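PDB 3S9J: member of DUF4221 family from Bacteroides vulgatus, which is of unknown function but folds as a six-bladed beta-propeller that binds sodium ions in the crystal. Local coordinates for residues 18-21 and 22-26; 44-48 and 49-53; 95-99 and 100-104; 325-328 and 329-332. All blocks are in the same frame, centred on the assembly; numbering follows the deposited sequence. Where two conformers were deposited one is given.

Contact 1 (18-21 and 22-26); sequences FPLD and EQTYY. With NA (sodium ion), chain C; FMT (formic acid), chain K.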
loop_
_atom_site.group_PDB
_atom_site.type_symbol
_atom_site.label_atom_id
_atom_site.label_comp_id
_atom_site.label_asym_id
_atom_site.label_seq_id
_atom_site.Cartn_x
_atom_site.Cartn_y
_atom_site.Cartn_z
ATOM N N PHE A 18 10.213 12.337 -13.921
ATOM C CA PHE A 18 11.141 11.364 -14.450
ATOM C C PHE A 18 10.775 10.989 -15.897
ATOM O O PHE A 18 9.774 10.293 -16.141
ATOM C CB PHE A 18 11.164 10.090 -13.601
ATOM C CG PHE A 18 11.467 10.308 -12.143
ATOM C CD1 PHE A 18 12.784 10.366 -11.692
ATOM C CD2 PHE A 18 10.439 10.374 -11.209
ATOM C CE1 PHE A 18 13.060 10.548 -10.329
ATOM C CE2 PHE A 18 10.698 10.562 -9.865
ATOM C CZ PHE A 18 12.009 10.635 -9.412
ATOM N N PRO A 19 11.606 11.385 -16.860
ATOM C CA PRO A 19 11.350 11.005 -18.230
ATOM C C PRO A 19 11.574 9.516 -18.425
ATOM O O PRO A 19 12.528 8.952 -17.908
ATOM C CB PRO A 19 12.362 11.833 -19.040
ATOM C CG PRO A 19 12.729 12.938 -18.148
ATOM C CD PRO A 19 12.740 12.339 -16.776
ATOM N N LEU A 20 10.664 8.898 -19.167
ATOM C CA LEU A 20 10.665 7.454 -19.401
ATOM C C LEU A 20 10.767 7.161 -20.890
ATOM O O LEU A 20 10.635 8.044 -21.728
ATOM C CB LEU A 20 9.364 6.837 -18.834
ATOM C CG LEU A 20 8.936 7.194 -17.394
ATOM C CD1 LEU A 20 7.577 6.543 -17.056
ATOM C CD2 LEU A 20 10.015 6.775 -16.334
ATOM N N ASP A 21 10.978 5.907 -21.219
ATOM C CA ASP A 21 10.798 5.434 -22.575
ATOM C C ASP A 21 10.087 4.084 -22.516
ATOM O O ASP A 21 9.483 3.749 -21.496
ATOM C CB ASP A 21 12.122 5.363 -23.336
ATOM C CG ASP A 21 13.078 4.292 -22.811
ATOM O OD1 ASP A 21 12.753 3.502 -21.898
ATOM O OD2 ASP A 21 14.221 4.248 -23.318
ATOM N N GLU A 22 10.143 3.324 -23.601
ATOM C CA GLU A 22 9.408 2.039 -23.676
ATOM C C GLU A 22 9.886 0.993 -22.661
ATOM O O GLU A 22 9.181 0.024 -22.402
ATOM C CB GLU A 22 9.521 1.446 -25.089
ATOM C CG GLU A 22 10.842 0.885 -25.482
ATOM C CD GLU A 22 11.872 1.930 -25.939
ATOM O OE1 GLU A 22 11.545 3.161 -25.996
ATOM O OE2 GLU A 22 12.995 1.479 -26.243
ATOM N N GLN A 23 11.098 1.156 -22.111
ATOM C CA GLN A 23 11.615 0.210 -21.132
ATOM C C GLN A 23 11.054 0.367 -19.720
ATOM O O GLN A 23 11.286 -0.507 -18.873
ATOM C CB GLN A 23 13.153 0.296 -21.044
ATOM C CG GLN A 23 13.875 -0.271 -22.258
ATOM C CD GLN A 23 15.313 -0.650 -21.865
ATOM O OE1 GLN A 23 16.161 0.233 -21.693
ATOM N NE2 GLN A 23 15.565 -1.954 -21.637
ATOM N N THR A 24 10.362 1.467 -19.447
ATOM C CA THR A 24 9.797 1.697 -18.115
ATOM C C THR A 24 8.366 2.152 -18.251
ATOM O O THR A 24 8.119 3.209 -18.808
ATOM C CB THR A 24 10.602 2.757 -17.314
ATOM O OG1 THR A 24 12.005 2.471 -17.463
ATOM C CG2 THR A 24 10.173 2.711 -15.808
ATOM N N TYR A 25 7.411 1.386 -17.717
ATOM C CA TYR A 25 6.014 1.812 -17.754
ATOM C C TYR A 25 5.753 2.755 -16.606
ATOM O O TYR A 25 6.372 2.635 -15.522
ATOM C CB TYR A 25 5.089 0.605 -17.668
ATOM C CG TYR A 25 3.649 0.915 -17.976
ATOM C CD1 TYR A 25 3.282 1.432 -19.210
ATOM C CD2 TYR A 25 2.659 0.715 -17.022
ATOM C CE1 TYR A 25 1.941 1.736 -19.483
ATOM C CE2 TYR A 25 1.325 0.978 -17.303
ATOM C CZ TYR A 25 0.996 1.476 -18.546
ATOM O OH TYR A 25 -0.299 1.778 -18.850
ATOM N N TYR A 26 4.836 3.707 -16.807
ATOM C CA TYR A 26 4.678 4.801 -15.814
ATOM C C TYR A 26 4.003 4.359 -14.523
ATOM O O TYR A 26 4.067 5.053 -13.521
ATOM C CB TYR A 26 3.931 6.018 -16.381
ATOM C CG TYR A 26 2.444 5.771 -16.605
ATOM C CD1 TYR A 26 1.503 6.008 -15.611
ATOM C CD2 TYR A 26 2.007 5.243 -17.794
ATOM C CE1 TYR A 26 0.148 5.731 -15.798
ATOM C CE2 TYR A 26 0.641 4.988 -18.003
ATOM C CZ TYR A 26 -0.262 5.247 -16.997
ATOM O OH TYR A 26 -1.581 4.964 -17.217
HETATM NA NA NA C . 7.241 3.982 -20.772
HETATM C C FMT K . -3.789 6.728 -15.232
HETATM O O1 FMT K . -4.932 7.111 -14.850
HETATM O O2 FMT K . -3.497 5.547 -15.476
HETATM O O HOH W 1 13.102 3.993 -19.336
HETATM O O HOH W 2 16.067 2.889 -22.012
HETATM O O HOH W 3 15.021 3.068 -25.612
HETATM O O HOH W 4 6.695 1.422 -21.311
HETATM O O HOH W 5 5.005 4.403 -19.988
#
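Asp21 turns its carboxylate forward to the backbone N-H of Gln23, and Leu20, one residue earlier, lays its methyl groups across Thr24 and Tyr26. The acid is placed by its first torsion: CG sits between the backbone N and the carbonyl carbon (chi1 68°), which brings OD1 within bonding distance of that N-H. There Asp21 OD1 accepts from Gln23 N at 2.9 Å, with the donor well out of the carboxylate plane. A type I beta turn from Asp21 to Thr24 lies beneath, closed by Thr24 N to Asp21 O at 3.2 Å and nearly straight at 167°. The side chain of Glu22 passes that of Asp21 at a slant, their carboxylate planes 34° apart, Asp21 OD2 and Glu22 OE1 being 3.9 Å from each other; one water donates to both Asp21 OD2 and Glu22 OE2, and another joins Asp21 OD2 to Gln23 OE1. On the apolar side, Leu20 CD1 reaches Tyr26 CB at 3.7 Å, the two side chains crossing at about a right angle, and CD2 meets Thr24 CG2 in the same crosswise manner. Thr24 OG1 is hydrogen-bonded to Arg67. The turn also brings two carbonyls together: Asp21 O and Thr24 O lie 3.1 Å apart because both bind a sodium ion, at 2.4 Å from Asp21 O and 2.3 Å from Thr24 O, with two waters and Asn353 OD1 as its other ligands. The cation probably offsets the repulsion expected between these oxygens, while the nearby pair of acids, bridged by water, probably adds to the negative potential around the turn.

Contact 2 (44-48 and 49-53); sequences FENTQ and KSLYD. With NA (sodium ion), chain D.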
loop_
_atom_site.group_PDB
_atom_site.type_symbol
_atom_site.label_atom_id
_atom_site.label_comp_id
_atom_site.label_asym_id
_atom_site.label_seq_id
_atom_site.Cartn_x
_atom_site.Cartn_y
_atom_site.Cartn_z
ATOM N N PHE A 44 11.115 1.177 -7.789
ATOM C CA PHE A 44 9.934 1.172 -8.642
ATOM C C PHE A 44 9.872 -0.163 -9.363
ATOM O O PHE A 44 10.597 -0.387 -10.321
ATOM C CB PHE A 44 10.049 2.341 -9.609
ATOM C CG PHE A 44 8.865 2.558 -10.543
ATOM C CD1 PHE A 44 8.784 1.892 -11.766
ATOM C CD2 PHE A 44 7.908 3.510 -10.239
ATOM C CE1 PHE A 44 7.732 2.161 -12.661
ATOM C CE2 PHE A 44 6.857 3.774 -11.142
ATOM C CZ PHE A 44 6.794 3.101 -12.352
ATOM N N GLU A 45 9.013 -1.055 -8.879
ATOM C CA GLU A 45 8.862 -2.349 -9.510
ATOM C C GLU A 45 8.254 -2.141 -10.881
ATOM O O GLU A 45 7.202 -1.560 -10.993
ATOM C CB GLU A 45 7.988 -3.287 -8.709
ATOM C CG GLU A 45 7.917 -4.677 -9.323
ATOM C CD GLU A 45 7.055 -5.597 -8.494
ATOM O OE1 GLU A 45 7.357 -5.739 -7.293
ATOM O OE2 GLU A 45 6.099 -6.171 -9.036
ATOM N N ASN A 46 8.909 -2.614 -11.912
ATOM C CA ASN A 46 8.482 -2.334 -13.309
ATOM C C ASN A 46 8.085 -3.661 -13.943
ATOM O O ASN A 46 8.789 -4.202 -14.809
ATOM C CB ASN A 46 9.676 -1.675 -14.017
ATOM C CG ASN A 46 9.400 -1.289 -15.450
ATOM O OD1 ASN A 46 8.319 -0.768 -15.772
ATOM N ND2 ASN A 46 10.389 -1.530 -16.333
ATOM N N THR A 47 6.942 -4.178 -13.482
ATOM C CA THR A 47 6.469 -5.501 -13.907
ATOM C C THR A 47 5.120 -5.420 -14.616
ATOM O O THR A 47 4.502 -6.459 -14.910
ATOM C CB THR A 47 6.345 -6.460 -12.696
ATOM O OG1 THR A 47 5.584 -5.811 -11.679
ATOM C CG2 THR A 47 7.761 -6.829 -12.180
ATOM N N GLN A 48 4.638 -4.211 -14.885
ATOM C CA GLN A 48 3.372 -4.081 -15.631
ATOM C C GLN A 48 3.571 -4.453 -17.093
ATOM O O GLN A 48 4.652 -4.327 -17.662
ATOM C CB GLN A 48 2.794 -2.683 -15.540
ATOM C CG GLN A 48 2.357 -2.299 -14.143
ATOM C CD GLN A 48 1.219 -3.140 -13.616
ATOM O OE1 GLN A 48 1.283 -3.686 -12.517
ATOM N NE2 GLN A 48 0.220 -3.268 -14.384
ATOM N N LYS A 49 2.508 -4.936 -17.701
ATOM C CA LYS A 49 2.533 -5.252 -19.111
ATOM C C LYS A 49 3.630 -6.210 -19.457
ATOM O O LYS A 49 3.779 -7.218 -18.773
ATOM C CB LYS A 49 2.494 -3.949 -19.972
ATOM C CG LYS A 49 1.314 -3.084 -19.673
ATOM C CD LYS A 49 1.252 -1.888 -20.681
ATOM C CE LYS A 49 -0.089 -1.263 -20.755
ATOM N NZ LYS A 49 -0.106 -0.330 -21.934
ATOM N N SER A 50 4.429 -5.966 -20.492
ATOM C CA SER A 50 5.454 -6.903 -20.906
ATOM C C SER A 50 6.768 -6.698 -20.159
ATOM O O SER A 50 7.726 -7.407 -20.379
ATOM C CB SER A 50 5.702 -6.775 -22.419
ATOM O OG SER A 50 6.193 -5.483 -22.724
ATOM N N LEU A 51 6.818 -5.681 -19.303
ATOM C CA LEU A 51 8.059 -5.335 -18.620
ATOM C C LEU A 51 8.272 -6.238 -17.419
ATOM O O LEU A 51 7.324 -6.729 -16.823
ATOM C CB LEU A 51 8.028 -3.887 -18.145
ATOM C CG LEU A 51 7.865 -2.920 -19.328
ATOM C CD1 LEU A 51 7.581 -1.588 -18.830
ATOM C CD2 LEU A 51 9.108 -2.938 -20.232
ATOM N N TYR A 52 9.528 -6.455 -17.068
ATOM C CA TYR A 52 9.834 -7.325 -15.918
ATOM C C TYR A 52 11.216 -7.047 -15.333
ATOM O O TYR A 52 12.175 -7.794 -15.549
ATOM C CB TYR A 52 9.705 -8.778 -16.350
ATOM C CG TYR A 52 9.430 -9.775 -15.238
ATOM C CD1 TYR A 52 8.205 -9.799 -14.596
ATOM C CD2 TYR A 52 10.389 -10.712 -14.858
ATOM C CE1 TYR A 52 7.921 -10.754 -13.616
ATOM C CE2 TYR A 52 10.111 -11.659 -13.853
ATOM C CZ TYR A 52 8.865 -11.684 -13.269
ATOM O OH TYR A 52 8.571 -12.659 -12.333
ATOM N N ASP A 53 11.303 -5.956 -14.584
ATOM C CA ASP A 53 12.497 -5.574 -13.861
ATOM C C ASP A 53 12.153 -4.594 -12.751
ATOM O O ASP A 53 10.986 -4.310 -12.499
ATOM C CB ASP A 53 13.601 -5.059 -14.805
ATOM C CG ASP A 53 13.224 -3.792 -15.591
ATOM O OD1 ASP A 53 12.414 -2.971 -15.117
ATOM O OD2 ASP A 53 13.783 -3.640 -16.729
HETATM NA NA NA D . 13.338 -9.207 -17.028
HETATM O O HOH W 6 15.322 -7.987 -16.724
HETATM O O HOH W 7 12.679 -7.859 -18.890
HETATM O O HOH W 8 11.985 -11.018 -18.133
HETATM O O HOH W 9 15.011 -10.266 -18.598
#
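Asn46 and Asp53 form the last bridge pair before the loop that connects strands 39-46 and 53-58 of one propeller blade, where a classic beta bulge sets both Tyr52 and Asp53 opposite Asn46. Two backbone bonds fix the pair: Asn46 N to Asp53 O at 2.7 Å and Asp53 N to Asn46 O at 3.1 Å. Along the Asn46 side chain, CB is 3.2 Å from Asp53 OD1. CG stands anti to the backbone N (chi1 -179°), and the amide therefore runs alongside the carboxylate, pointing the same way with the planes 36° apart. ND2 donates to Asp53 OD1 at 2.8 Å and 162°, on the syn side but tilted out of the carboxylate plane, and a second bond ties ND2 to Gln23 O. OD1 accepts from Tyr25 N; in the conformer given, Leu51 CD1 lies near it. A leucine here would probably leave Asp53 OD1 without this amide donor and the backbone of Gln23 and Tyr25 without its polar clasp. Asp53 OD2, for its part, forms a salt bridge with Arg67. Farther round, a type II' turn from Gln48 to Leu51 is closed by Leu51 N to Gln48 O at 3.0 Å. Within the bulge, Tyr52 O binds a sodium ion at 2.4 Å together with four waters and Leu70 O, and the ion lies in the plane of the Tyr52 ring, at its edge, 4.0 Å from CD2.

Contact 3 (95-99 and 100-104); sequences VAQNN and ISRLS. With FMT (formic acid), chain P.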
loop_
_atom_site.group_PDB
_atom_site.type_symbol
_atom_site.label_atom_id
_atom_site.label_comp_id
_atom_site.label_asym_id
_atom_site.label_seq_id
_atom_site.Cartn_x
_atom_site.Cartn_y
_atom_site.Cartn_z
ATOM N N VAL A 95 11.126 -10.083 -2.643
ATOM C CA VAL A 95 10.090 -10.075 -3.663
ATOM C C VAL A 95 9.054 -11.144 -3.357
ATOM O O VAL A 95 9.358 -12.224 -2.862
ATOM C CB VAL A 95 10.612 -10.239 -5.128
ATOM C CG1 VAL A 95 11.714 -9.175 -5.466
ATOM C CG2 VAL A 95 11.111 -11.666 -5.386
ATOM N N ALA A 96 7.808 -10.787 -3.625
ATOM C CA ALA A 96 6.643 -11.655 -3.391
ATOM C C ALA A 96 6.241 -12.305 -4.715
ATOM O O ALA A 96 6.114 -11.630 -5.743
ATOM C CB ALA A 96 5.455 -10.868 -2.829
ATOM N N GLN A 97 6.042 -13.622 -4.678
ATOM C CA GLN A 97 5.606 -14.378 -5.847
ATOM C C GLN A 97 4.370 -15.177 -5.449
ATOM O O GLN A 97 4.409 -16.411 -5.282
ATOM C CB GLN A 97 6.729 -15.250 -6.392
ATOM C CG GLN A 97 8.050 -14.526 -6.642
ATOM C CD GLN A 97 9.008 -15.341 -7.401
ATOM O OE1 GLN A 97 8.800 -15.610 -8.586
ATOM N NE2 GLN A 97 10.080 -15.767 -6.740
ATOM N N ASN A 98 3.284 -14.444 -5.267
ATOM C CA ASN A 98 2.004 -15.037 -4.865
ATOM C C ASN A 98 1.621 -16.319 -5.595
ATOM O O ASN A 98 1.244 -17.309 -4.954
ATOM C CB ASN A 98 0.899 -14.025 -5.019
ATOM C CG ASN A 98 -0.466 -14.570 -4.615
ATOM O OD1 ASN A 98 -0.778 -14.632 -3.453
ATOM N ND2 ASN A 98 -1.291 -14.937 -5.603
ATOM N N ASN A 99 1.690 -16.328 -6.934
ATOM C CA ASN A 99 1.083 -17.393 -7.699
ATOM C C ASN A 99 1.786 -18.721 -7.505
ATOM O O ASN A 99 1.217 -19.754 -7.795
ATOM C CB ASN A 99 1.031 -17.043 -9.185
ATOM C CG ASN A 99 0.037 -15.945 -9.495
ATOM O OD1 ASN A 99 -0.727 -15.495 -8.638
ATOM N ND2 ASN A 99 0.047 -15.495 -10.770
ATOM N N ILE A 100 3.019 -18.701 -6.991
ATOM C CA ILE A 100 3.770 -19.904 -6.724
ATOM C C ILE A 100 4.124 -20.081 -5.218
ATOM O O ILE A 100 4.993 -20.884 -4.883
ATOM C CB ILE A 100 5.060 -20.016 -7.609
ATOM C CG1 ILE A 100 6.017 -18.835 -7.373
ATOM C CG2 ILE A 100 4.704 -20.159 -9.119
ATOM C CD1 ILE A 100 7.420 -19.100 -7.900
ATOM N N SER A 101 3.439 -19.340 -4.352
ATOM C CA SER A 101 3.617 -19.436 -2.910
ATOM C C SER A 101 5.082 -19.246 -2.485
ATOM O O SER A 101 5.603 -20.012 -1.670
ATOM C CB SER A 101 3.069 -20.788 -2.431
ATOM O OG SER A 101 1.633 -20.772 -2.535
ATOM N N ARG A 102 5.752 -18.244 -3.042
ATOM C CA ARG A 102 7.189 -18.081 -2.813
ATOM C C ARG A 102 7.526 -16.636 -2.490
ATOM O O ARG A 102 7.029 -15.713 -3.142
ATOM C CB ARG A 102 7.993 -18.536 -4.041
ATOM C CG ARG A 102 9.507 -18.455 -3.901
ATOM C CD ARG A 102 10.236 -18.880 -5.174
ATOM N NE ARG A 102 10.012 -20.289 -5.454
ATOM C CZ ARG A 102 10.330 -20.933 -6.587
ATOM N NH1 ARG A 102 10.938 -20.336 -7.606
ATOM N NH2 ARG A 102 10.040 -22.223 -6.692
ATOM N N LEU A 103 8.367 -16.463 -1.467
ATOM C CA LEU A 103 9.074 -15.227 -1.215
ATOM C C LEU A 103 10.530 -15.435 -1.635
ATOM O O LEU A 103 11.080 -16.514 -1.437
ATOM C CB LEU A 103 8.986 -14.909 0.280
ATOM C CG LEU A 103 9.704 -13.705 0.855
ATOM C CD1 LEU A 103 8.931 -12.451 0.538
ATOM C CD2 LEU A 103 9.797 -13.911 2.347
ATOM N N SER A 104 11.173 -14.417 -2.211
ATOM C CA SER A 104 12.586 -14.552 -2.602
ATOM C C SER A 104 13.391 -13.310 -2.214
ATOM O O SER A 104 12.862 -12.195 -2.226
ATOM C CB SER A 104 12.753 -14.788 -4.103
ATOM O OG SER A 104 12.057 -15.928 -4.583
HETATM C C FMT P . 2.748 -16.431 -13.083
HETATM O O1 FMT P . 2.023 -17.252 -12.485
HETATM O O2 FMT P . 3.556 -16.750 -13.977
HETATM O O HOH W 10 12.223 -17.817 -7.537
HETATM O O HOH W 11 0.980 -21.646 -5.157
#
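Gln97, Ile100 and Val95 carry most of this contact, with Gln97 at its middle. Its side chain runs beside those of Ile100 and Arg102, all pointing the same way: CB meets Ile100 CG1 at 3.8 Å, and NE2 stands 3.5 Å from Arg102 CD. The amide and guanidinium planes are 82° apart, and one water accepts from both Gln97 NE2 and Arg102 NH1. A weak bond takes Gln97 NE2 to Ser104 OG, which also bonds Asn115, while Gln97 OE1 accepts from Ala80 N. Ile100 has CG1 between its backbone N and carbonyl carbon (chi1 60°), a setting that, with the extended second torsion, brings CD1 over the rim of one guanidinium face of Arg102, 3.5 Å above the plane, and 3.8 Å from Gln97 OE1. In the conformer given, Val95 CG2 packs on Ser104 CB at 3.8 Å, beside the paired backbone bonds that join these two residues. The backbone oxygen of Gln97 is gripped twice: Arg102 N and Ile100 N, both at 3.2 Å, approach it from opposite faces of the carbonyl plane. Ser101, with its positive phi of 54°, shares the place opposite Gln97 with Arg102. Asn98 OD1, bonded to Leu128 N, ties the turn to the neighbouring loop. Such positive backbone angles at the first bulge residue, with the 3-10 turn at 98-99, mark a beta hairpin closed by a G1 beta bulge, here linking the two middle strands, 93-97 and 102-106, of a four-stranded propeller blade.

Contact 4 (325-328 and 329-332); sequences KYFY and KMSF. With GOL (glycerol), chain S.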
loop_
_atom_site.group_PDB
_atom_site.type_symbol
_atom_site.label_atom_id
_atom_site.label_comp_id
_atom_site.label_asym_id
_atom_site.label_seq_id
_atom_site.Cartn_x
_atom_site.Cartn_y
_atom_site.Cartn_z
ATOM N N LYS A 325 -6.757 14.592 -11.737
ATOM C CA LYS A 325 -5.465 15.264 -11.612
ATOM C C LYS A 325 -4.382 14.372 -11.030
ATOM O O LYS A 325 -3.273 14.322 -11.584
ATOM C CB LYS A 325 -5.604 16.515 -10.741
ATOM C CG LYS A 325 -4.323 17.362 -10.710
ATOM C CD LYS A 325 -4.536 18.763 -10.120
ATOM C CE LYS A 325 -3.217 19.566 -10.261
ATOM N NZ LYS A 325 -3.320 20.896 -9.638
ATOM N N TYR A 326 -4.683 13.675 -9.940
ATOM C CA TYR A 326 -3.703 12.861 -9.260
ATOM C C TYR A 326 -3.949 11.374 -9.436
ATOM O O TYR A 326 -5.086 10.926 -9.647
ATOM C CB TYR A 326 -3.709 13.182 -7.752
ATOM C CG TYR A 326 -3.406 14.617 -7.492
ATOM C CD1 TYR A 326 -2.091 15.082 -7.509
ATOM C CD2 TYR A 326 -4.421 15.531 -7.238
ATOM C CE1 TYR A 326 -1.803 16.421 -7.291
ATOM C CE2 TYR A 326 -4.137 16.872 -7.017
ATOM C CZ TYR A 326 -2.836 17.301 -7.047
ATOM O OH TYR A 326 -2.544 18.620 -6.869
ATOM N N PHE A 327 -2.869 10.602 -9.336
ATOM C CA PHE A 327 -2.932 9.160 -9.303
ATOM C C PHE A 327 -2.416 8.782 -7.908
ATOM O O PHE A 327 -1.213 8.509 -7.712
ATOM C CB PHE A 327 -2.100 8.531 -10.433
ATOM C CG PHE A 327 -2.379 7.077 -10.615
ATOM C CD1 PHE A 327 -3.408 6.657 -11.462
ATOM C CD2 PHE A 327 -1.709 6.123 -9.878
ATOM C CE1 PHE A 327 -3.710 5.287 -11.602
ATOM C CE2 PHE A 327 -2.018 4.778 -10.028
ATOM C CZ PHE A 327 -3.017 4.372 -10.874
ATOM N N TYR A 328 -3.311 8.856 -6.913
ATOM C CA TYR A 328 -2.870 8.762 -5.521
ATOM C C TYR A 328 -2.453 7.358 -5.113
ATOM O O TYR A 328 -1.834 7.211 -4.055
ATOM C CB TYR A 328 -3.912 9.342 -4.549
ATOM C CG TYR A 328 -5.272 8.691 -4.593
ATOM C CD1 TYR A 328 -5.488 7.465 -3.954
ATOM C CD2 TYR A 328 -6.327 9.275 -5.254
ATOM C CE1 TYR A 328 -6.728 6.833 -3.993
ATOM C CE2 TYR A 328 -7.598 8.667 -5.269
ATOM C CZ TYR A 328 -7.794 7.458 -4.650
ATOM O OH TYR A 328 -9.002 6.816 -4.675
ATOM N N LYS A 329 -2.750 6.359 -5.925
ATOM C CA LYS A 329 -2.235 5.024 -5.711
ATOM C C LYS A 329 -0.740 4.877 -6.061
ATOM O O LYS A 329 -0.175 3.785 -5.910
ATOM C CB LYS A 329 -3.095 3.976 -6.419
ATOM C CG LYS A 329 -4.511 3.970 -5.838
ATOM C CD LYS A 329 -5.337 2.805 -6.311
ATOM C CE LYS A 329 -6.732 2.864 -5.740
ATOM N NZ LYS A 329 -7.618 1.724 -6.187
HETATM N N MSE A 330 -0.124 5.988 -6.478
HETATM C CA MSE A 330 1.333 6.136 -6.521
HETATM C C MSE A 330 1.741 7.349 -5.686
HETATM O O MSE A 330 1.860 8.482 -6.194
HETATM C CB MSE A 330 1.836 6.266 -7.948
HETATM C CG MSE A 330 1.931 4.934 -8.687
HETATM SE SE MSE A 330 3.011 5.038 -10.296
HETATM C CE MSE A 330 1.861 6.214 -11.356
ATOM N N SER A 331 1.859 7.121 -4.384
ATOM C CA SER A 331 2.233 8.157 -3.428
ATOM C C SER A 331 3.402 7.631 -2.587
ATOM O O SER A 331 3.515 6.421 -2.381
ATOM C CB SER A 331 1.048 8.531 -2.518
ATOM O OG SER A 331 0.038 9.182 -3.266
ATOM N N PHE A 332 4.260 8.538 -2.136
ATOM C CA PHE A 332 5.340 8.187 -1.215
ATOM C C PHE A 332 5.771 9.379 -0.398
ATOM O O PHE A 332 5.563 10.540 -0.780
ATOM C CB PHE A 332 6.544 7.611 -1.957
ATOM C CG PHE A 332 7.351 8.621 -2.755
ATOM C CD1 PHE A 332 7.042 8.872 -4.098
ATOM C CD2 PHE A 332 8.449 9.276 -2.203
ATOM C CE1 PHE A 332 7.771 9.771 -4.850
ATOM C CE2 PHE A 332 9.197 10.202 -2.964
ATOM C CZ PHE A 332 8.862 10.440 -4.294
HETATM C C1 GOL S . -6.016 6.413 -8.052
HETATM O O1 GOL S . -4.629 6.322 -8.242
HETATM C C2 GOL S . -6.526 7.561 -8.938
HETATM O O2 GOL S . -6.116 8.738 -8.306
HETATM C C3 GOL S . -8.040 7.553 -8.973
HETATM O O3 GOL S . -8.508 8.690 -9.676
#
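Tyr328 O takes a bond from Ser331 OG at 2.8 Å and another from His269 NE2, which makes it a doubly held oxygen at a corner of the chain. The corner, around Lys329 and Met330, breaks strand 327-334, an outermost strand of a four-stranded blade of the propeller, and is a type I beta turn from Phe327 to Met330. Met330 N closes it by bonding Phe327 O at 3.0 Å, from above the carbonyl plane. Beside this bond the selenomethionine side chain, bent at its last torsion (chi3 -67°), brings methyl CE to 3.9 Å from Phe327 CD2. Tyr328 and Lys329 send their side chains out together, the lysine extended, with Tyr328 CE1 4.1 Å from Lys329 CG; their ends are tied to Glu284 and Thr298 respectively. A glycerol, probably from the crystallisation liquor, lies between the rings of Tyr328 and Phe327: its C1 lies over the centre of one Tyr328 face, and its O2 accepts from Tyr328 N while donating to Tyr326 O. An alanine in place of Tyr328 would probably leave Glu284 OE2 without its hydroxyl partner and strip the glycerol of one of the rings that cover it. Phe327 covers it too: glycerol O1 accepts from Lys329 N at 3.0 Å and stands over the centre of the Phe327 ring, 3.2 Å above its plane.

Overall arrangement
Along the chain the four contacts follow in series, and they fall on three blades of the propeller. Contact 1 leaves strand 8-19 and contact 4 lies on strand 327-334, the two outermost strands of one sheet that joins the start of the chain to its end, so this blade closes the ring. Contact 2 belongs to the next sheet and contact 3 to the one after. Contacts 1 and 2, with centres 10 Å apart, touch through Asn46; contact 4 meets both through Met330, at centre distances of 17 and 18 Å. Contact 3 is apart, its nearest atoms about 5 Å from contact 2 and about 16 Å from contacts 1 and 4.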